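Side-chain contacts in 11R-lipoxygenase (Gersemia fruticosa, PDB 3VF1), which probably adds molecular oxygen to polyunsaturated fatty acids at a non-heme iron, in a manner that depends on calcium: residues 214-217 with 218-221; 242-246 with 247-251; 188-191 with 192-195; 409-412 with 413-417. All blocks are in the same frame, centred on the assembly; numbering follows the deposited sequence.

Contact 1. Residues 214-217 with 218-221; sequences LGLS and HLFG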
# COMPACT_ATOMS: atom_id res chain seq x y z
N LEU A 214 11.42 -12.26 -19.23
CA LEU A 214 10.63 -13.40 -18.79
C LEU A 214 10.79 -14.59 -19.73
O LEU A 214 10.22 -15.66 -19.50
CB LEU A 214 9.15 -13.01 -18.71
CG LEU A 214 8.82 -11.85 -17.77
CD1 LEU A 214 7.33 -11.54 -17.83
CD2 LEU A 214 9.26 -12.15 -16.35
N GLY A 215 11.56 -14.40 -20.80
CA GLY A 215 11.79 -15.45 -21.77
C GLY A 215 10.59 -15.66 -22.68
O GLY A 215 10.33 -16.78 -23.14
N LEU A 216 9.86 -14.58 -22.96
CA LEU A 216 8.63 -14.65 -23.74
C LEU A 216 8.61 -13.64 -24.88
O LEU A 216 7.54 -13.27 -25.37
CB LEU A 216 7.43 -14.42 -22.83
CG LEU A 216 7.22 -15.45 -21.72
CD1 LEU A 216 6.14 -14.99 -20.76
CD2 LEU A 216 6.88 -16.81 -22.30
N SER A 217 9.79 -13.19 -25.32
CA SER A 217 9.88 -12.17 -26.35
C SER A 217 9.32 -12.66 -27.69
O SER A 217 8.98 -11.86 -28.56
CB SER A 217 11.32 -11.70 -26.52
OG SER A 217 12.15 -12.73 -27.04
N HIS A 218 9.23 -13.97 -27.84
CA HIS A 218 8.70 -14.55 -29.07
C HIS A 218 7.19 -14.32 -29.19
O HIS A 218 6.60 -14.57 -30.24
CB HIS A 218 9.00 -16.05 -29.15
CG HIS A 218 8.44 -16.85 -28.01
ND1 HIS A 218 9.14 -17.05 -26.84
CD2 HIS A 218 7.26 -17.49 -27.87
CE1 HIS A 218 8.40 -17.79 -26.02
NE2 HIS A 218 7.26 -18.07 -26.62
N LEU A 219 6.58 -13.84 -28.11
CA LEU A 219 5.15 -13.55 -28.11
C LEU A 219 4.86 -12.05 -28.22
O LEU A 219 3.70 -11.63 -28.16
CB LEU A 219 4.50 -14.09 -26.84
CG LEU A 219 4.55 -15.61 -26.64
CD1 LEU A 219 3.87 -16.00 -25.35
CD2 LEU A 219 3.92 -16.33 -27.82
N PHE A 220 5.90 -11.25 -28.39
CA PHE A 220 5.73 -9.81 -28.49
C PHE A 220 5.11 -9.44 -29.83
O PHE A 220 5.61 -9.83 -30.89
CB PHE A 220 7.07 -9.08 -28.31
CG PHE A 220 6.94 -7.59 -28.19
CD1 PHE A 220 6.65 -7.01 -26.97
CD2 PHE A 220 7.10 -6.77 -29.30
CE1 PHE A 220 6.53 -5.63 -26.85
CE2 PHE A 220 6.98 -5.40 -29.19
CZ PHE A 220 6.69 -4.83 -27.96
N GLY A 221 4.02 -8.68 -29.78
CA GLY A 221 3.33 -8.25 -30.98
C GLY A 221 2.43 -9.31 -31.58
O GLY A 221 1.87 -9.13 -32.65
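The imidazole of H218 folds back along the chain so that one face overlaps the carbonyl oxygen of L216 and its edge meets the carbonyl oxygen of G215. With CG set between the backbone N and the carbonyl carbon (chi1 59°), the ring is placed beside G215 and L216. CE1 is the ring atom nearest G215 O, at 3.6 Å and close to the ring plane. The same CE1 of H218 meets CD2 of L216 at 4.1 Å, a loose approach of a methyl and a ring atom.

The backbone here makes a short 3-10 segment with two successive i to i+3 bonds. L219 N donates to L216 O at 3.0 Å, and one residue on, F220 N donates to S217 O at 3.1 Å. On the buried side the ends of the two leucines approach only loosely, CD2 of L216 being 4.4 Å from CD1 of L219. F220 touches the turn at its base, where CB sits 3.4 Å from S217 O; beyond CB the ring leaves the turn and makes edge-to-face contacts with F211 and H620.

The turn starts where helix 208-213 stops, in a Schellman motif in which G215 takes the positive phi. S217 and F220 both lean back on that helix, S217 at L208 and A212, F220 at L208. L219 packs against K619 and V623 of helix 619-632, while L216 rests on L235 and T237, so the stretch packs between the end of helix 208-213, the start of helix 619-632 and the loop holding L235 and T237.

Contact 2. Residues 242-246 with 247-251; sequences SGLPH and AAEYW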
# COMPACT_ATOMS: atom_id res chain seq x y z
N SER A 242 8.12 -17.53 -8.11
CA SER A 242 7.07 -18.09 -7.27
C SER A 242 6.52 -19.39 -7.85
O SER A 242 5.88 -20.17 -7.15
CB SER A 242 5.94 -17.07 -7.07
OG SER A 242 5.42 -16.63 -8.31
N GLY A 243 6.77 -19.61 -9.14
CA GLY A 243 6.36 -20.84 -9.79
C GLY A 243 4.92 -20.82 -10.26
O GLY A 243 4.29 -19.77 -10.35
N LEU A 244 4.39 -22.00 -10.57
CA LEU A 244 3.02 -22.14 -11.06
C LEU A 244 2.01 -21.88 -9.95
O LEU A 244 2.02 -22.57 -8.93
CB LEU A 244 2.81 -23.54 -11.63
CG LEU A 244 1.43 -23.81 -12.24
CD1 LEU A 244 1.34 -23.23 -13.64
CD2 LEU A 244 1.13 -25.30 -12.25
N PRO A 245 1.13 -20.89 -10.15
CA PRO A 245 0.08 -20.62 -9.16
C PRO A 245 -0.82 -21.83 -8.96
O PRO A 245 -1.06 -22.57 -9.91
CB PRO A 245 -0.71 -19.47 -9.78
CG PRO A 245 0.21 -18.84 -10.76
CD PRO A 245 1.06 -19.95 -11.28
N HIS A 246 -1.31 -22.03 -7.74
CA HIS A 246 -2.23 -23.12 -7.46
C HIS A 246 -3.51 -22.95 -8.27
O HIS A 246 -4.19 -23.93 -8.59
CB HIS A 246 -2.56 -23.19 -5.97
CG HIS A 246 -1.41 -23.66 -5.12
ND1 HIS A 246 -0.69 -22.81 -4.31
CD2 HIS A 246 -0.86 -24.89 -4.98
CE1 HIS A 246 0.25 -23.50 -3.69
NE2 HIS A 246 0.18 -24.76 -4.08
N ALA A 247 -3.84 -21.71 -8.61
CA ALA A 247 -5.01 -21.41 -9.43
C ALA A 247 -5.03 -22.28 -10.69
O ALA A 247 -6.08 -22.75 -11.11
CB ALA A 247 -5.03 -19.94 -9.80
N ALA A 248 -3.86 -22.48 -11.28
CA ALA A 248 -3.73 -23.29 -12.49
C ALA A 248 -4.36 -24.67 -12.31
O ALA A 248 -4.80 -25.30 -13.27
CB ALA A 248 -2.27 -23.43 -12.88
N GLU A 249 -4.40 -25.14 -11.06
CA GLU A 249 -4.84 -26.50 -10.76
C GLU A 249 -6.27 -26.55 -10.22
O GLU A 249 -6.86 -27.63 -10.16
CB GLU A 249 -3.89 -27.12 -9.74
CG GLU A 249 -2.42 -26.99 -10.10
CD GLU A 249 -1.50 -27.20 -8.90
OE1 GLU A 249 -1.87 -26.78 -7.78
OE2 GLU A 249 -0.42 -27.80 -9.08
N TYR A 250 -6.82 -25.40 -9.84
CA TYR A 250 -8.11 -25.38 -9.15
C TYR A 250 -9.14 -24.41 -9.75
O TYR A 250 -10.32 -24.47 -9.40
CB TYR A 250 -7.91 -24.99 -7.68
CG TYR A 250 -7.21 -26.03 -6.84
CD1 TYR A 250 -7.93 -27.06 -6.24
CD2 TYR A 250 -5.84 -25.97 -6.61
CE1 TYR A 250 -7.30 -28.01 -5.46
CE2 TYR A 250 -5.20 -26.92 -5.83
CZ TYR A 250 -5.93 -27.93 -5.26
OH TYR A 250 -5.30 -28.88 -4.48
N TRP A 251 -8.71 -23.54 -10.66
CA TRP A 251 -9.53 -22.39 -11.07
C TRP A 251 -10.95 -22.76 -11.54
O TRP A 251 -11.87 -21.96 -11.42
CB TRP A 251 -8.82 -21.58 -12.15
CG TRP A 251 -8.85 -22.21 -13.50
CD1 TRP A 251 -8.03 -23.19 -13.97
CD2 TRP A 251 -9.75 -21.89 -14.57
NE1 TRP A 251 -8.37 -23.51 -15.27
CE2 TRP A 251 -9.42 -22.72 -15.66
CE3 TRP A 251 -10.81 -20.98 -14.71
CZ2 TRP A 251 -10.11 -22.67 -16.87
CZ3 TRP A 251 -11.48 -20.93 -15.92
CH2 TRP A 251 -11.13 -21.77 -16.98
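L244 lays its branched end on the methyl of A248: CD1 is 3.7 Å from CB of A248, and CG and CD2 stand almost as near, so the small side chain is met by the whole isopropyl fork. CG anti to the backbone N (chi1 -178°) carries the fork forward over the first turn of the short helix 247-250. From another side the carbonyl oxygen of P245 lies 3.3 Å from A248 CB.

A second set of contacts gathers round H246. OE1 of E249 reaches back to the edge of the imidazole, 3.5 Å from CD2 of H246, with carboxylate and ring planes 54° apart. NE2 of H246 is 4.7 Å from E249 OE1, too far to be a salt bridge, although any charge on the histidine would probably still be felt there. The backbone oxygen of H246 lies in the plane of the Y250 ring, at its edge, 3.3 Å from CD2 of Y250.

The backbone positions these groups. A248 N donates to P245 O at 3.1 Å, and E249 N to H246 O at 2.8 Å. One residue on, A247 O takes two donors, Y250 N and W251 N, two bonds within a weakly bonded helix.

Outward, W256 of helix 254-263 lies nearly parallel to the Y250 ring and also touches H246 and A247. W251 meets the ring of F588. The short helix is thus packed against helix 254-263 on one flank, with loop residues N591, V681 and S682 beside A247, Y250 and H246.

Contact 3. Residues 188-191 with 192-195; sequences SLPK and DVQF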
# COMPACT_ATOMS: atom_id res chain seq x y z
N SER A 188 12.33 14.67 -9.74
CA SER A 188 12.07 16.04 -9.32
C SER A 188 11.67 16.13 -7.85
O SER A 188 11.37 17.21 -7.34
CB SER A 188 10.99 16.68 -10.20
OG SER A 188 9.79 15.94 -10.16
N LEU A 189 11.65 14.99 -7.17
CA LEU A 189 11.37 14.95 -5.74
C LEU A 189 12.64 15.19 -4.94
O LEU A 189 13.74 14.93 -5.43
CB LEU A 189 10.76 13.60 -5.34
CG LEU A 189 9.31 13.33 -5.71
CD1 LEU A 189 8.97 11.87 -5.47
CD2 LEU A 189 8.37 14.23 -4.93
N PRO A 190 12.50 15.68 -3.70
CA PRO A 190 13.65 15.77 -2.79
C PRO A 190 14.33 14.42 -2.64
O PRO A 190 13.65 13.39 -2.56
CB PRO A 190 13.01 16.20 -1.47
CG PRO A 190 11.78 16.94 -1.87
CD PRO A 190 11.28 16.24 -3.11
N LYS A 191 15.66 14.41 -2.61
CA LYS A 191 16.42 13.17 -2.59
C LYS A 191 15.99 12.25 -1.44
O LYS A 191 16.05 11.03 -1.55
CB LYS A 191 17.92 13.46 -2.48
CG LYS A 191 18.80 12.44 -3.18
CD LYS A 191 20.27 12.81 -3.06
CE LYS A 191 21.11 12.16 -4.15
NZ LYS A 191 21.06 10.67 -4.11
N ASP A 192 15.55 12.85 -0.33
CA ASP A 192 15.20 12.09 0.86
C ASP A 192 13.99 11.18 0.67
O ASP A 192 13.81 10.22 1.42
CB ASP A 192 14.94 13.04 2.04
CG ASP A 192 16.22 13.58 2.64
OD1 ASP A 192 17.22 12.84 2.69
OD2 ASP A 192 16.22 14.76 3.07
N VAL A 193 13.16 11.47 -0.33
CA VAL A 193 11.96 10.67 -0.57
C VAL A 193 11.96 10.04 -1.96
O VAL A 193 10.90 9.66 -2.48
CB VAL A 193 10.68 11.50 -0.39
CG1 VAL A 193 10.60 12.06 1.02
CG2 VAL A 193 10.61 12.62 -1.42
N GLN A 194 13.13 9.93 -2.57
CA GLN A 194 13.25 9.30 -3.88
C GLN A 194 13.36 7.79 -3.74
O GLN A 194 13.45 7.26 -2.63
CB GLN A 194 14.47 9.83 -4.63
CG GLN A 194 14.31 11.25 -5.14
CD GLN A 194 15.53 11.74 -5.90
OE1 GLN A 194 16.54 11.04 -5.98
NE2 GLN A 194 15.43 12.94 -6.46
N PHE A 195 13.33 7.09 -4.88
CA PHE A 195 13.51 5.65 -4.89
C PHE A 195 14.88 5.29 -4.32
O PHE A 195 15.88 5.92 -4.65
CB PHE A 195 13.39 5.11 -6.32
CG PHE A 195 11.99 5.11 -6.85
CD1 PHE A 195 10.93 4.65 -6.08
CD2 PHE A 195 11.72 5.58 -8.13
CE1 PHE A 195 9.64 4.65 -6.58
CE2 PHE A 195 10.44 5.58 -8.63
CZ PHE A 195 9.39 5.12 -7.85
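Residues 190-194 make one 3-10-like turn, closed by V193 N to P190 O at 3.0 Å and by a longer bond from Q194 N to K191 O. Packing is tight on its buried side. CG2 of V193 is wedged at 3.3 Å from P190 O, with CB of L189 4.0 Å away and the P190 ring lying alongside. L189 and V193 then face T433 and M429 of helix 428-438.

The other side is looser and more open to solvent. K191, bent at its last torsion, makes a cation-pi contact with W126, and D192 OD1 takes a hydrogen bond from the backbone N of that same tryptophan. W126 belongs to the PLAT domain, so the turn links it to the helices of the catalytic part; D98, a predicted calcium ligand, lies close to K191.

Q194, extended beyond CG, runs back beside K191 and L189, with OE1 3.9 Å from CG of K191. Replaced by alanine, Q194 would lose its amide, and the L189 carbonyl would probably be left without this donor and K191 CG without its neighbour. That bond, Q194 NE2 to L189 O, measures 2.8 Å, with the donor tilted 29° from the carbonyl plane.

Contact 4. Residues 409-412 with 413-417; sequences RNLP and SVHPV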
# COMPACT_ATOMS: atom_id res chain seq x y z
N ARG A 409 4.93 18.67 5.82
CA ARG A 409 4.50 20.06 5.84
C ARG A 409 4.19 20.60 7.24
O ARG A 409 4.22 21.81 7.45
CB ARG A 409 3.27 20.24 4.96
CG ARG A 409 3.54 20.11 3.47
CD ARG A 409 2.25 20.06 2.68
NE ARG A 409 1.38 21.20 2.97
CZ ARG A 409 1.56 22.43 2.50
NH1 ARG A 409 2.60 22.71 1.72
NH2 ARG A 409 0.71 23.39 2.83
N ASN A 410 3.89 19.72 8.18
CA ASN A 410 3.39 20.16 9.48
C ASN A 410 4.12 19.60 10.70
O ASN A 410 3.97 20.12 11.80
CB ASN A 410 1.90 19.84 9.59
CG ASN A 410 1.09 20.45 8.46
OD1 ASN A 410 0.72 21.62 8.51
ND2 ASN A 410 0.81 19.65 7.44
N LEU A 411 4.90 18.54 10.51
CA LEU A 411 5.57 17.89 11.63
C LEU A 411 7.08 17.99 11.53
O LEU A 411 7.66 17.73 10.48
CB LEU A 411 5.17 16.42 11.72
CG LEU A 411 3.68 16.12 11.90
CD1 LEU A 411 3.46 14.61 11.97
CD2 LEU A 411 3.14 16.79 13.15
N PRO A 412 7.74 18.39 12.64
CA PRO A 412 9.20 18.35 12.71
C PRO A 412 9.68 16.95 13.08
O PRO A 412 8.94 16.21 13.73
CB PRO A 412 9.51 19.34 13.84
CG PRO A 412 8.33 19.25 14.74
CD PRO A 412 7.14 18.98 13.85
N SER A 413 10.90 16.61 12.69
CA SER A 413 11.42 15.26 12.89
C SER A 413 11.63 14.90 14.37
O SER A 413 12.00 13.77 14.68
CB SER A 413 12.73 15.08 12.12
OG SER A 413 13.67 16.07 12.47
N VAL A 414 11.40 15.86 15.26
CA VAL A 414 11.53 15.61 16.70
C VAL A 414 10.19 15.17 17.30
O VAL A 414 10.13 14.73 18.45
CB VAL A 414 12.05 16.86 17.44
CG1 VAL A 414 10.98 17.95 17.50
CG2 VAL A 414 12.52 16.50 18.84
N HIS A 415 9.13 15.29 16.51
CA HIS A 415 7.79 14.92 16.96
C HIS A 415 7.62 13.39 16.96
O HIS A 415 8.03 12.72 16.01
CB HIS A 415 6.75 15.56 16.04
CG HIS A 415 5.37 15.60 16.62
ND1 HIS A 415 4.69 14.47 17.02
CD2 HIS A 415 4.53 16.64 16.84
CE1 HIS A 415 3.50 14.81 17.48
NE2 HIS A 415 3.38 16.12 17.38
N PRO A 416 7.03 12.84 18.03
CA PRO A 416 6.88 11.38 18.16
C PRO A 416 6.05 10.73 17.05
O PRO A 416 6.35 9.62 16.63
CB PRO A 416 6.18 11.21 19.51
CG PRO A 416 5.57 12.54 19.80
CD PRO A 416 6.50 13.54 19.20
N VAL A 417 5.01 11.43 16.58
CA VAL A 417 4.16 10.92 15.51
C VAL A 417 4.92 10.85 14.18
O VAL A 417 4.72 9.92 13.40
CB VAL A 417 2.90 11.78 15.34
CG1 VAL A 417 2.15 11.38 14.07
CG2 VAL A 417 2.01 11.65 16.56
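A histidine N-cap starts helix 416-425 here, directly after a type I turn from P412 to H415 that follows the end of helix 369-410. In the cap, H415 ND1 accepts from V417 N at 3.1 Å, the donor lying close to the ring plane and the N-H pointing fairly straight (156°). A chi1 of -162°, with CG opposite the backbone N, brings ND1 to the V417 N-H. At the far end of the ring NE2 is hydrogen-bonded to D524, so the imidazole is held at both nitrogens.

L411 puts one methyl over one face: its CD2 sits 4.3 Å from the centroid of the H415 ring, a CH-pi contact displaced toward the rim. The other methyl, CD1 of L411, reaches CG1 of V417 at 4.1 Å. The turn itself is closed by H415 N to P412 O at 2.9 Å, and CG of P412 packs on CG1 of V414 at 4.0 Å. Without the imidazole, as with an alanine here, V417 N would probably lose its capping acceptor and D524 this partner, with a gap opened beside L411.

S413 OG bonds to E157 and P412 leans on V158, both of helix 148-164. A side-chain N-cap at H415 followed by proline at the first helical position, P416, is a familiar way for a helix to begin.

Along the chain the order is contact 3, contact 1, contact 2, contact 4, but in space they form two pairs. Contacts 3 and 4 have centres about 18 Å apart and both lie where the PLAT sandwich meets the helical body: contact 3 meets W126, contact 4 meets Y134 of strand 130-134, and residues of both touch Y165. Contacts 1 and 2, with centres about 21 Å apart, sit farther out among the helices; the centres of contacts 1 and 4 are about 49 Å apart, on opposite sides of the chain's centre. None touches another. All are local contacts of loops, turns and helix ends; contact 4 begins at the end of helix 369-410, which carries the iron ligands H392 and H397.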